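Local coordinates for protein octopine dehydrogenase (Pecten maximus, PDB 3C7A) that catalyses the NADH-dependent reductive condensation of L-arginine with pyruvate to D-octopine, preferring arginine to other amino acids, at residues T89-A94 with G322-T327; F210-I215 with T327-M332; G333-K338 with K353-A358. One frame throughout, in Å; residues are numbered along the deposited sequence.

Interaction 1 (T89-A94 with G322-T327); sequences TVPAFA and GNRYLT. With NAD (nicotinamide-adenine-dinucleotide), chain B.
P91 and R324 meet across two backbones that stay well apart, their CA atoms 10.2 Å from one another; F93 and T327 come nearest at 9.8 Å between CA atoms. Segment 89-94 leaves strand 85-88 and tightens into a 3-10 turn, closed by a bond from A94 N to P91 O. In segment 322-327, T327 OG1 donates to N323 O (2.9 Å) on a carbonyl lone pair, tying together the turn that carries R324. No hydrogen bond joins the two segments, so the gap is bridged by side-chain length. R324 suits this place because its chain runs extended from CG to NE and delivers the guanidinium to the loop of P91 and F93. There NH2 comes 4.2 Å from P91 CG, while NH1 lies 4.2 Å from F93 CE1. The two planes are turned 70° apart: the rim of the F93 ring sits over one face of the guanidinium, and NH1 lies near the plane of the ring. With chi1 at 68°, F93 holds CG between its backbone N and carbonyl carbon, which stands the ring up beside the cofactor. It makes a T-shaped (edge-to-face) approach to the adenine, CE2 being 3.7 Å from NAD C6A. P91 is compact and rigid, and its CD packs 3.6 Å from NAD O4B of the adenosine ribose. The NAD phosphate oxygen O1A lies near the guanidinium plane, but rather far, 4.5 Å from R324 NH2; a positive charge here would be expected to favour the pyrophosphate. This is the cofactor cleft of a Rossmann-type dehydrogenase, where the loop following a parallel strand borders the dinucleotide and an NAD-binding arginine reaches in from the helical domain.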
# COMPACT_ATOMS: atom_id res chain seq x y z
N THR A 89 -1.46 9.74 2.41
CA THR A 89 -1.67 9.27 1.03
C THR A 89 -0.50 9.64 0.09
O THR A 89 -0.57 10.62 -0.67
CB THR A 89 -3.07 9.71 0.47
OG1 THR A 89 -3.21 9.28 -0.89
CG2 THR A 89 -3.28 11.23 0.56
N VAL A 90 0.56 8.83 0.15
CA VAL A 90 1.83 9.06 -0.57
C VAL A 90 2.56 7.73 -0.84
O VAL A 90 2.18 6.70 -0.27
CB VAL A 90 2.80 9.98 0.24
CG1 VAL A 90 2.48 11.45 0.04
CG2 VAL A 90 2.82 9.60 1.73
N PRO A 91 3.60 7.74 -1.71
CA PRO A 91 4.50 6.58 -1.81
C PRO A 91 5.17 6.23 -0.48
O PRO A 91 5.43 7.12 0.34
CB PRO A 91 5.55 7.04 -2.83
CG PRO A 91 4.86 8.08 -3.64
CD PRO A 91 3.96 8.79 -2.67
N ALA A 92 5.44 4.94 -0.27
CA ALA A 92 5.84 4.40 1.04
C ALA A 92 7.16 4.92 1.62
O ALA A 92 7.31 4.95 2.84
CB ALA A 92 5.84 2.87 0.99
N PHE A 93 8.10 5.31 0.76
CA PHE A 93 9.41 5.78 1.23
C PHE A 93 9.36 7.13 1.96
O PHE A 93 10.33 7.53 2.61
CB PHE A 93 10.44 5.81 0.08
CG PHE A 93 10.18 6.85 -0.97
CD1 PHE A 93 9.50 6.51 -2.14
CD2 PHE A 93 10.63 8.16 -0.81
CE1 PHE A 93 9.26 7.47 -3.13
CE2 PHE A 93 10.39 9.12 -1.79
CZ PHE A 93 9.70 8.78 -2.95
N ALA A 94 8.22 7.81 1.87
CA ALA A 94 8.04 9.13 2.48
C ALA A 94 7.34 9.10 3.85
O ALA A 94 7.17 10.15 4.48
CB ALA A 94 7.29 10.06 1.52
N GLY A 322 14.64 -0.38 -13.42
CA GLY A 322 14.59 0.88 -12.72
C GLY A 322 13.40 1.82 -12.89
O GLY A 322 13.48 2.84 -13.50
N ASN A 323 12.29 1.43 -12.34
CA ASN A 323 11.15 2.28 -12.20
C ASN A 323 10.82 1.95 -10.78
O ASN A 323 11.68 2.15 -9.95
CB ASN A 323 10.04 1.88 -13.16
CG ASN A 323 10.20 0.49 -13.67
OD1 ASN A 323 10.52 -0.39 -12.96
ND2 ASN A 323 10.02 0.32 -14.95
N ARG A 324 9.64 1.42 -10.50
CA ARG A 324 9.20 1.20 -9.14
C ARG A 324 8.60 -0.18 -8.86
O ARG A 324 8.27 -0.49 -7.73
CB ARG A 324 8.28 2.32 -8.66
CG ARG A 324 8.97 3.66 -8.39
CD ARG A 324 8.04 4.72 -7.84
NE ARG A 324 8.72 5.98 -7.61
CZ ARG A 324 8.08 7.11 -7.35
NH1 ARG A 324 8.71 8.24 -7.18
NH2 ARG A 324 6.78 7.10 -7.30
N TYR A 325 8.54 -1.02 -9.89
CA TYR A 325 8.08 -2.40 -9.74
C TYR A 325 8.91 -3.20 -8.73
O TYR A 325 8.39 -4.11 -8.08
CB TYR A 325 8.07 -3.14 -11.08
CG TYR A 325 6.96 -2.75 -12.04
CD1 TYR A 325 7.26 -2.20 -13.29
CD2 TYR A 325 5.62 -2.94 -11.71
CE1 TYR A 325 6.25 -1.85 -14.18
CE2 TYR A 325 4.60 -2.58 -12.60
CZ TYR A 325 4.92 -2.04 -13.83
OH TYR A 325 3.93 -1.69 -14.72
N LEU A 326 10.19 -2.86 -8.61
CA LEU A 326 11.11 -3.57 -7.72
C LEU A 326 11.62 -2.70 -6.56
O LEU A 326 11.88 -3.22 -5.47
CB LEU A 326 12.30 -4.15 -8.50
CG LEU A 326 12.04 -5.19 -9.60
CD1 LEU A 326 13.31 -5.45 -10.40
CD2 LEU A 326 11.48 -6.50 -9.04
N THR A 327 11.76 -1.40 -6.80
CA THR A 327 12.30 -0.47 -5.79
C THR A 327 11.35 -0.21 -4.61
O THR A 327 11.78 0.27 -3.56
CB THR A 327 12.75 0.88 -6.41
OG1 THR A 327 11.66 1.49 -7.11
CG2 THR A 327 13.92 0.66 -7.38
PA NAD B . 2.16 10.36 -6.60
O1A NAD B . 3.26 9.83 -7.43
O2A NAD B . 1.25 11.21 -7.41
O5B NAD B . 2.75 11.19 -5.35
C5B NAD B . 3.70 12.23 -5.52
C4B NAD B . 3.87 13.00 -4.21
O4B NAD B . 4.72 12.30 -3.32
C3B NAD B . 4.51 14.37 -4.41
O3B NAD B . 3.55 15.39 -4.57
C2B NAD B . 5.33 14.58 -3.15
O2B NAD B . 4.59 15.24 -2.15
C1B NAD B . 5.65 13.16 -2.68
N9A NAD B . 7.04 12.85 -3.09
C8A NAD B . 7.43 12.31 -4.29
N7A NAD B . 8.77 12.19 -4.30
C5A NAD B . 9.25 12.64 -3.12
C6A NAD B . 10.55 12.74 -2.61
N6A NAD B . 11.58 12.58 -3.44
N1A NAD B . 10.75 13.25 -1.34
C2A NAD B . 9.66 13.67 -0.59
N3A NAD B . 8.38 13.57 -1.10
C4A NAD B . 8.17 13.06 -2.35
O3 NAD B . 1.37 9.12 -5.92
PN NAD B . -0.22 8.88 -6.09
O1N NAD B . -0.51 8.76 -7.54
O2N NAD B . -0.94 9.88 -5.28
O5D NAD B . -0.46 7.42 -5.45
C5D NAD B . -0.14 7.10 -4.11
C4D NAD B . -0.06 5.58 -3.95
O4D NAD B . -1.25 4.94 -4.39
C3D NAD B . 1.10 4.99 -4.75
O3D NAD B . 1.81 4.08 -3.94
C2D NAD B . 0.42 4.27 -5.91
O2D NAD B . 1.13 3.11 -6.28
C1D NAD B . -0.97 3.94 -5.36
N1N NAD B . -2.02 3.87 -6.40
C2N NAD B . -2.23 4.91 -7.29
C3N NAD B . -3.23 4.82 -8.26
C7N NAD B . -3.62 6.04 -9.06
O7N NAD B . -4.51 5.92 -10.05
N7N NAD B . -3.04 7.29 -8.76
C4N NAD B . -4.02 3.66 -8.33
C5N NAD B . -3.80 2.62 -7.43
C6N NAD B . -2.80 2.74 -6.47

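Interaction 2 (F210-I215 with T327-M332); sequences FVHPAI and TEDIPM
The polar side of this contact brings the active-site residue H212 to D329. Ring and carboxylate are nearly coplanar, 8° apart, and D329 OD2 stands at the imidazole edge, 3.8 Å from ND1, too far for a direct hydrogen bond. A water connects the same carboxylate oxygen to the backbone near the N-terminal end of helix 211-220: it accepts from H212 N (3.0 Å) and donates to D329 OD2 (3.2 Å). An acidic side chain suits this place beside an imidazole edge and a water. H212 NE2, on the other edge of the ring, is hydrogen-bonded to Y235 OH, and Y325 meets the imidazole edge-to-face, which would be expected to limit the rotation of this pyruvate-binding ring.

The apolar side is a single touch, P213 CG against I330 CD1 at 4.3 Å. Proline is at home near the N-terminal end of a helix, where its missing N-H costs no helical bond, and I330 bends its chain at chi2 (-65°) to bring the methyl nearer.

The contact joins helix 211-220 to helix 330-344 and the loop leading into it. Helix 240-263 backs the first through F210 and A214, and P213 reaches a second residue of helix 330-344, M334.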
# COMPACT_ATOMS: atom_id res chain seq x y z
N PHE A 210 4.50 -11.01 -4.22
CA PHE A 210 5.28 -11.81 -5.18
C PHE A 210 4.86 -11.69 -6.66
O PHE A 210 5.57 -12.16 -7.54
CB PHE A 210 5.26 -13.29 -4.77
CG PHE A 210 3.87 -13.89 -4.68
CD1 PHE A 210 3.23 -14.38 -5.81
CD2 PHE A 210 3.21 -13.96 -3.45
CE1 PHE A 210 1.95 -14.93 -5.73
CE2 PHE A 210 1.93 -14.51 -3.36
CZ PHE A 210 1.29 -15.00 -4.50
N VAL A 211 3.71 -11.05 -6.91
CA VAL A 211 3.07 -11.06 -8.24
C VAL A 211 3.91 -10.43 -9.38
O VAL A 211 4.19 -11.09 -10.38
CB VAL A 211 1.63 -10.46 -8.21
CG1 VAL A 211 1.06 -10.29 -9.62
CG2 VAL A 211 0.70 -11.33 -7.38
N HIS A 212 4.29 -9.16 -9.22
CA HIS A 212 5.04 -8.45 -10.27
C HIS A 212 6.48 -8.94 -10.49
O HIS A 212 6.92 -9.05 -11.64
CB HIS A 212 4.99 -6.93 -10.07
CG HIS A 212 3.66 -6.32 -10.40
ND1 HIS A 212 3.10 -5.31 -9.65
CD2 HIS A 212 2.77 -6.59 -11.39
CE1 HIS A 212 1.93 -4.97 -10.16
NE2 HIS A 212 1.71 -5.74 -11.22
N PRO A 213 7.24 -9.21 -9.40
CA PRO A 213 8.57 -9.82 -9.56
C PRO A 213 8.56 -11.17 -10.29
O PRO A 213 9.53 -11.48 -11.00
CB PRO A 213 9.05 -10.00 -8.12
CG PRO A 213 8.30 -8.97 -7.34
CD PRO A 213 6.94 -8.95 -7.97
N ALA A 214 7.49 -11.95 -10.13
CA ALA A 214 7.37 -13.26 -10.79
C ALA A 214 7.13 -13.17 -12.30
O ALA A 214 7.61 -14.01 -13.06
CB ALA A 214 6.27 -14.09 -10.12
N ILE A 215 6.38 -12.15 -12.72
CA ILE A 215 6.09 -11.91 -14.14
C ILE A 215 7.33 -11.43 -14.91
O ILE A 215 7.54 -11.82 -16.06
CB ILE A 215 4.89 -10.93 -14.31
CG1 ILE A 215 3.59 -11.59 -13.82
CG2 ILE A 215 4.74 -10.48 -15.77
CD1 ILE A 215 2.43 -10.63 -13.61
N THR A 327 11.76 -1.40 -6.80
CA THR A 327 12.30 -0.47 -5.79
C THR A 327 11.35 -0.21 -4.61
O THR A 327 11.78 0.27 -3.56
CB THR A 327 12.75 0.88 -6.41
OG1 THR A 327 11.66 1.49 -7.11
CG2 THR A 327 13.92 0.66 -7.38
N GLU A 328 10.07 -0.54 -4.79
CA GLU A 328 9.07 -0.43 -3.73
C GLU A 328 8.59 -1.80 -3.23
O GLU A 328 8.54 -2.04 -2.02
CB GLU A 328 7.87 0.42 -4.18
CG GLU A 328 8.09 1.93 -4.11
CD GLU A 328 7.48 2.58 -2.87
OE1 GLU A 328 6.23 2.58 -2.75
OE2 GLU A 328 8.24 3.11 -2.03
N ASP A 329 8.26 -2.70 -4.16
CA ASP A 329 7.67 -4.00 -3.83
C ASP A 329 8.59 -4.98 -3.08
O ASP A 329 8.11 -5.92 -2.45
CB ASP A 329 7.10 -4.68 -5.09
CG ASP A 329 5.84 -3.99 -5.61
OD1 ASP A 329 5.41 -2.98 -5.02
OD2 ASP A 329 5.29 -4.48 -6.62
N ILE A 330 9.90 -4.76 -3.15
CA ILE A 330 10.86 -5.62 -2.44
C ILE A 330 11.11 -5.15 -0.98
O ILE A 330 10.76 -5.88 -0.05
CB ILE A 330 12.20 -5.83 -3.23
CG1 ILE A 330 11.95 -6.47 -4.61
CG2 ILE A 330 13.22 -6.63 -2.40
CD1 ILE A 330 11.38 -7.90 -4.58
N PRO A 331 11.69 -3.94 -0.78
CA PRO A 331 11.98 -3.52 0.60
C PRO A 331 10.75 -3.19 1.46
O PRO A 331 10.80 -3.29 2.69
CB PRO A 331 12.85 -2.27 0.42
CG PRO A 331 12.46 -1.73 -0.91
CD PRO A 331 12.12 -2.92 -1.76
N MET A 332 9.68 -2.71 0.84
CA MET A 332 8.38 -2.40 1.48
C MET A 332 7.24 -3.49 1.35
O MET A 332 6.09 -3.19 1.61
CB MET A 332 7.83 -1.05 0.99
CG MET A 332 8.80 0.12 0.93
SD MET A 332 9.20 0.83 2.48
CE MET A 332 10.62 0.06 2.77
O HOH W 1 3.79 -7.34 -6.85

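Interaction 3 (G333-K338 with K353-A358)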
# COMPACT_ATOMS: atom_id res chain seq x y z
N GLY A 333 7.64 -4.72 0.97
CA GLY A 333 6.79 -5.86 0.65
C GLY A 333 7.33 -7.30 0.92
O GLY A 333 7.20 -7.81 1.99
N MET A 334 7.94 -7.91 -0.07
CA MET A 334 8.57 -9.25 0.06
C MET A 334 9.51 -9.45 1.31
O MET A 334 9.40 -10.44 1.98
CB MET A 334 9.24 -9.74 -1.27
CG MET A 334 8.39 -10.06 -2.54
SD MET A 334 9.12 -11.11 -3.88
CE MET A 334 9.09 -12.69 -3.09
N ILE A 335 10.36 -8.45 1.63
CA ILE A 335 11.30 -8.53 2.77
C ILE A 335 10.57 -8.55 4.13
O ILE A 335 11.02 -9.23 5.06
CB ILE A 335 12.36 -7.38 2.72
CG1 ILE A 335 13.22 -7.46 1.45
CG2 ILE A 335 13.25 -7.37 3.98
CD1 ILE A 335 14.11 -8.71 1.32
N VAL A 336 9.46 -7.82 4.23
CA VAL A 336 8.65 -7.79 5.46
C VAL A 336 8.00 -9.15 5.74
O VAL A 336 7.98 -9.61 6.89
CB VAL A 336 7.58 -6.66 5.42
CG1 VAL A 336 6.88 -6.52 6.78
CG2 VAL A 336 8.20 -5.32 5.03
N PHE A 337 7.49 -9.79 4.69
CA PHE A 337 6.91 -11.14 4.77
C PHE A 337 7.93 -12.20 5.22
O PHE A 337 7.59 -13.10 5.99
CB PHE A 337 6.27 -11.53 3.43
CG PHE A 337 5.72 -12.93 3.38
CD1 PHE A 337 4.58 -13.28 4.11
CD2 PHE A 337 6.32 -13.91 2.59
CE1 PHE A 337 4.06 -14.58 4.06
CE2 PHE A 337 5.82 -15.21 2.54
CZ PHE A 337 4.68 -15.55 3.27
N LYS A 338 9.17 -12.07 4.75
CA LYS A 338 10.26 -12.98 5.12
C LYS A 338 10.58 -12.93 6.62
O LYS A 338 10.82 -13.97 7.24
CB LYS A 338 11.51 -12.70 4.26
CG LYS A 338 12.76 -13.54 4.59
CD LYS A 338 12.59 -15.02 4.28
CE LYS A 338 13.88 -15.80 4.56
NZ LYS A 338 13.73 -17.27 4.34
N LYS A 353 13.89 -17.48 -3.92
CA LYS A 353 14.52 -17.47 -5.25
C LYS A 353 14.29 -16.15 -6.00
O LYS A 353 15.19 -15.65 -6.68
CB LYS A 353 14.04 -18.66 -6.09
CG LYS A 353 14.83 -18.90 -7.37
CD LYS A 353 14.57 -20.28 -7.96
CE LYS A 353 13.28 -20.32 -8.76
NZ LYS A 353 12.98 -21.70 -9.24
N LEU A 354 13.09 -15.59 -5.86
CA LEU A 354 12.73 -14.33 -6.51
C LEU A 354 13.41 -13.12 -5.85
O LEU A 354 13.70 -12.13 -6.53
CB LEU A 354 11.21 -14.14 -6.54
CG LEU A 354 10.37 -15.15 -7.35
CD1 LEU A 354 8.89 -15.00 -7.03
CD2 LEU A 354 10.61 -15.02 -8.85
N ILE A 355 13.65 -13.21 -4.54
CA ILE A 355 14.33 -12.15 -3.79
C ILE A 355 15.79 -11.98 -4.23
O ILE A 355 16.25 -10.85 -4.46
CB ILE A 355 14.24 -12.39 -2.25
CG1 ILE A 355 12.79 -12.24 -1.76
CG2 ILE A 355 15.16 -11.42 -1.48
CD1 ILE A 355 12.52 -12.87 -0.40
N MET A 356 16.51 -13.09 -4.36
CA MET A 356 17.93 -13.07 -4.72
C MET A 356 18.19 -12.54 -6.14
O MET A 356 19.18 -11.85 -6.38
CB MET A 356 18.56 -14.47 -4.56
CG MET A 356 18.55 -15.04 -3.14
SD MET A 356 19.46 -14.08 -1.90
CE MET A 356 21.15 -14.30 -2.44
N TRP A 357 17.28 -12.85 -7.07
CA TRP A 357 17.38 -12.38 -8.45
C TRP A 357 17.05 -10.89 -8.60
O TRP A 357 17.74 -10.17 -9.32
CB TRP A 357 16.48 -13.22 -9.37
CG TRP A 357 16.54 -12.82 -10.83
CD1 TRP A 357 17.49 -13.18 -11.74
CD2 TRP A 357 15.61 -11.98 -11.53
NE1 TRP A 357 17.21 -12.62 -12.97
CE2 TRP A 357 16.06 -11.87 -12.86
CE3 TRP A 357 14.44 -11.30 -11.16
CZ2 TRP A 357 15.39 -11.12 -13.83
CZ3 TRP A 357 13.77 -10.55 -12.12
CH2 TRP A 357 14.24 -10.47 -13.44
N ALA A 358 16.00 -10.44 -7.91
CA ALA A 358 15.50 -9.07 -8.04
C ALA A 358 16.42 -8.01 -7.43
O ALA A 358 16.58 -6.93 -8.01
CB ALA A 358 14.09 -8.96 -7.47
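A helical hairpin frames this contact: helices 330-344 and 349-362 follow each other in the chain with only a short turn between them, and M334 and I335 of the first meet L354 and I355 of the second. The short segments run roughly antiparallel, at 138° between their N-to-C directions, and their axes approach to 11.0 Å. Such a spacing calls for long apolar side chains, and methionine and isoleucine supply them. M334 and I355, whose CA atoms are 7.5 Å apart, lie alongside one another, pointing opposite ways. The unbranched methionine chain turns at its thioether (chi3 73°), which swings CE 4.0 Å from I355 CG1; the same methyl lies 4.3 Å from L354 CB, so it rests against two successive residues of the facing helix. I355 divides its two branches between two partners. While CG1 is taken up by M334, CG2 lies 4.0 Å from I335 CD1. I335 leaves its backbone to one side of the other helix; a bend at chi2 (-65°) brings its terminal methyl round to the contact. All four residues are buried and no hydrogen bond crosses between the segments, so the join depends on shape and on exclusion of water. K338 adds a polar tie beside them, since its NZ makes a salt bridge with D352 OD1, just ahead of segment 353-358. Around the pair, F337 packs on V256 and K353 on M245, both of helix 240-263, W357 meets F217 of helix 211-220 edge-to-face, and A358 touches I330 of helix 330-344 and L326 in the loop before it.

In the fold
Interactions 2 and 3 are close neighbours, about 7 Å apart from centre to centre, and both use helix 330-344; the centre of interaction 1 lies about 11 Å from that of interaction 2 and about 16 Å from that of interaction 3. Segments 322-327, 327-332 and 333-338 form one continuous run of chain, with T327 shared by the first two contacts. Along the sequence interactions 1 and 2 cross, whereas interaction 3 opens after both have closed. The run therefore leads from the cofactor cleft, past the active site, into the helical packing of the domain. E328 packs on A92 and F93, and probable backbone hydrogen bonds from M334 N to D329 O and from I335 N to I330 O carry the helix from interaction 2 into interaction 3.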